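Local coordinates for cytoadherence-linked asexual protein (Toxoplasma gondii, PDB 4Z80) that probably serves host-cell invasion as a RON2-like partner of AMA4 at the moving junction, this chain being the short peptide segment that AMA4 binds, at residues A14-P22 with G29-S37. Sequence-based numbering, arbitrary orientation.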
loop_
_atom_site.group_PDB
_atom_site.type_symbol
_atom_site.label_atom_id
_atom_site.label_comp_id
_atom_site.label_asym_id
_atom_site.label_seq_id
_atom_site.Cartn_x
_atom_site.Cartn_y
_atom_site.Cartn_z
ATOM N N ALA B 14 20.232 15.098 -10.013
ATOM C CA ALA B 14 19.637 15.812 -11.152
ATOM C C ALA B 14 19.622 17.348 -11.014
ATOM O O ALA B 14 20.023 18.041 -11.943
ATOM C CB ALA B 14 18.219 15.301 -11.413
ATOM N N PRO B 15 19.158 17.892 -9.874
ATOM C CA PRO B 15 19.122 19.362 -9.787
ATOM C C PRO B 15 20.490 20.026 -9.934
ATOM O O PRO B 15 20.564 21.188 -10.318
ATOM C CB PRO B 15 18.538 19.629 -8.388
ATOM C CG PRO B 15 18.502 18.312 -7.694
ATOM C CD PRO B 15 18.495 17.252 -8.727
ATOM N N GLU B 16 21.554 19.292 -9.645
ATOM C CA GLU B 16 22.904 19.842 -9.701
ATOM C C GLU B 16 23.468 19.808 -11.127
ATOM O O GLU B 16 24.497 20.427 -11.409
ATOM C CB GLU B 16 23.816 19.069 -8.746
ATOM C CG GLU B 16 23.175 18.799 -7.377
ATOM C CD GLU B 16 22.668 20.067 -6.717
ATOM O OE1 GLU B 16 23.258 21.141 -6.965
ATOM O OE2 GLU B 16 21.680 19.995 -5.959
ATOM N N LEU B 17 22.786 19.083 -12.012
ATOM C CA LEU B 17 23.173 18.993 -13.422
ATOM C C LEU B 17 22.271 19.838 -14.309
ATOM O O LEU B 17 22.641 20.185 -15.426
ATOM C CB LEU B 17 23.125 17.538 -13.907
ATOM C CG LEU B 17 23.986 16.523 -13.158
ATOM C CD1 LEU B 17 23.861 15.147 -13.801
ATOM C CD2 LEU B 17 25.434 16.975 -13.124
ATOM N N SER B 18 21.075 20.139 -13.817
ATOM C CA SER B 18 20.064 20.826 -14.597
ATOM C C SER B 18 20.508 22.215 -15.016
ATOM O O SER B 18 21.230 22.893 -14.289
ATOM C CB SER B 18 18.766 20.932 -13.796
ATOM O OG SER B 18 17.774 21.655 -14.504
ATOM N N GLY B 19 20.069 22.631 -16.197
ATOM C CA GLY B 19 20.275 24.000 -16.618
ATOM C C GLY B 19 19.368 24.957 -15.861
ATOM O O GLY B 19 19.628 26.158 -15.826
ATOM N N CYS B 20 18.310 24.423 -15.250
ATOM C CA CYS B 20 17.313 25.240 -14.554
ATOM C C CYS B 20 16.983 24.718 -13.152
ATOM O O CYS B 20 15.840 24.334 -12.884
ATOM C CB CYS B 20 16.025 25.308 -15.377
ATOM S SG CYS B 20 16.202 26.164 -16.963
ATOM N N PRO B 21 17.975 24.713 -12.252
ATOM C CA PRO B 21 17.731 24.258 -10.880
ATOM C C PRO B 21 16.825 25.224 -10.123
ATOM O O PRO B 21 16.723 26.381 -10.522
ATOM C CB PRO B 21 19.129 24.227 -10.266
ATOM C CG PRO B 21 19.891 25.272 -11.032
ATOM C CD PRO B 21 19.355 25.198 -12.437
ATOM N N PRO B 22 16.207 24.769 -9.021
ATOM C CA PRO B 22 16.371 23.438 -8.425
ATOM C C PRO B 22 15.347 22.384 -8.860
ATOM O O PRO B 22 15.519 21.222 -8.476
ATOM C CB PRO B 22 16.219 23.726 -6.932
ATOM C CG PRO B 22 15.242 24.844 -6.880
ATOM C CD PRO B 22 15.539 25.699 -8.092
ATOM N N GLY B 29 10.789 30.986 -16.526
ATOM C CA GLY B 29 9.709 30.078 -16.871
ATOM C C GLY B 29 10.035 29.102 -17.989
ATOM O O GLY B 29 9.222 28.235 -18.309
ATOM N N THR B 30 11.212 29.241 -18.594
ATOM C CA THR B 30 11.667 28.275 -19.592
ATOM C C THR B 30 12.160 27.026 -18.863
ATOM O O THR B 30 12.355 27.058 -17.644
ATOM C CB THR B 30 12.795 28.841 -20.485
ATOM O OG1 THR B 30 13.971 29.074 -19.699
ATOM C CG2 THR B 30 12.364 30.143 -21.141
ATOM N N ILE B 31 12.495 25.970 -19.592
ATOM C CA ILE B 31 13.054 24.755 -18.992
ATOM C C ILE B 31 14.438 24.403 -19.406
ATOM O O ILE B 31 14.981 24.934 -20.317
ATOM C CB ILE B 31 12.255 23.478 -19.321
ATOM C CG1 ILE B 31 12.153 23.305 -20.798
ATOM C CG2 ILE B 31 10.902 23.498 -18.721
ATOM C CD1 ILE B 31 12.124 21.866 -21.233
ATOM N N GLY B 32 14.986 23.479 -18.671
ATOM C CA GLY B 32 15.970 22.542 -19.113
ATOM C C GLY B 32 16.648 22.720 -20.432
ATOM O O GLY B 32 16.084 22.925 -21.440
ATOM N N ASP B 33 17.933 22.678 -20.352
ATOM C CA ASP B 33 18.706 21.582 -20.731
ATOM C C ASP B 33 18.743 20.750 -19.486
ATOM O O ASP B 33 19.230 21.198 -18.494
ATOM C CB ASP B 33 20.092 22.008 -21.134
ATOM C CG ASP B 33 20.924 20.893 -21.584
ATOM O OD1 ASP B 33 20.628 19.752 -21.253
ATOM O OD2 ASP B 33 21.914 21.161 -22.287
ATOM N N PRO B 34 18.223 19.537 -19.561
ATOM C CA PRO B 34 18.232 18.742 -18.329
ATOM C C PRO B 34 19.601 18.363 -17.820
ATOM O O PRO B 34 19.768 18.262 -16.645
ATOM C CB PRO B 34 17.401 17.525 -18.668
ATOM C CG PRO B 34 17.449 17.393 -20.119
ATOM C CD PRO B 34 17.399 18.751 -20.603
ATOM N N ILE B 35 20.572 18.164 -18.704
ATOM C CA ILE B 35 21.941 17.912 -18.269
ATOM C C ILE B 35 22.863 18.948 -18.897
ATOM O O ILE B 35 23.318 18.793 -20.032
ATOM C CB ILE B 35 22.399 16.486 -18.626
ATOM C CG1 ILE B 35 21.462 15.466 -17.964
ATOM C CG2 ILE B 35 23.841 16.261 -18.175
ATOM C CD1 ILE B 35 21.782 14.007 -18.286
ATOM N N ALA B 36 23.137 20.001 -18.134
ATOM C CA ALA B 36 23.835 21.172 -18.653
ATOM C C ALA B 36 25.312 21.207 -18.265
ATOM O O ALA B 36 26.032 22.121 -18.655
ATOM C CB ALA B 36 23.144 22.437 -18.173
ATOM N N SER B 37 25.764 20.219 -17.503
ATOM C CA SER B 37 27.165 20.152 -17.107
ATOM C C SER B 37 27.566 18.707 -16.869
ATOM O O SER B 37 26.711 17.822 -16.864
ATOM C CB SER B 37 27.415 20.989 -15.850
ATOM O OG SER B 37 26.699 20.470 -14.742
ATOM O OXT SER B 37 28.745 18.396 -16.688
HETATM O O HOH W 1 19.679 16.811 -14.398
#
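The sulfur of Cys-20 lies over one face of the flat Ile-31–Gly-32 peptide group, SG being 3.5 Å from Ile-31 C and nearly straight above the plane. This oxidised sulfur is bonded to Cys-26 SG, which closes the loop 20-26. The contact lies at the base of that disulfide-closed loop of the RON2-type peptide, where the coil 29-37 returns past residues 17-20 after helix 10-17.

Two backbone hydrogen bonds join the segments. Ala-36 N donates to Leu-17 O at 2.8 Å, tilted 22° from the carbonyl plane, while Gly-19 N approaches Asp-33 O almost in line with its C=O bond, at 170°. Glycine suits position 19, since the bare CA lets Asp-33 O come close and also packs on the small Ala-36 methyl, 3.6 Å from Gly-19 CA to Ala-36 CB.

Ser-18 forms an ST turn: chi1 of 177° sets OG beside the carbonyl carbon, from where it accepts from Cys-20 N at 2.9 Å, and it also bonds Tyr-163 of the AMA4 chain. Leu-17 CD2 lies 4.0 Å from Ser-37 O, the branched leucine giving the chain end a nonpolar surface to lie along. Pro-34 O takes a CA-H contact from Ser-18 CA (3.3 Å) and a hydrogen bond from a water, whose second proton goes to Ala-14 O at 2.8 Å from the water oxygen.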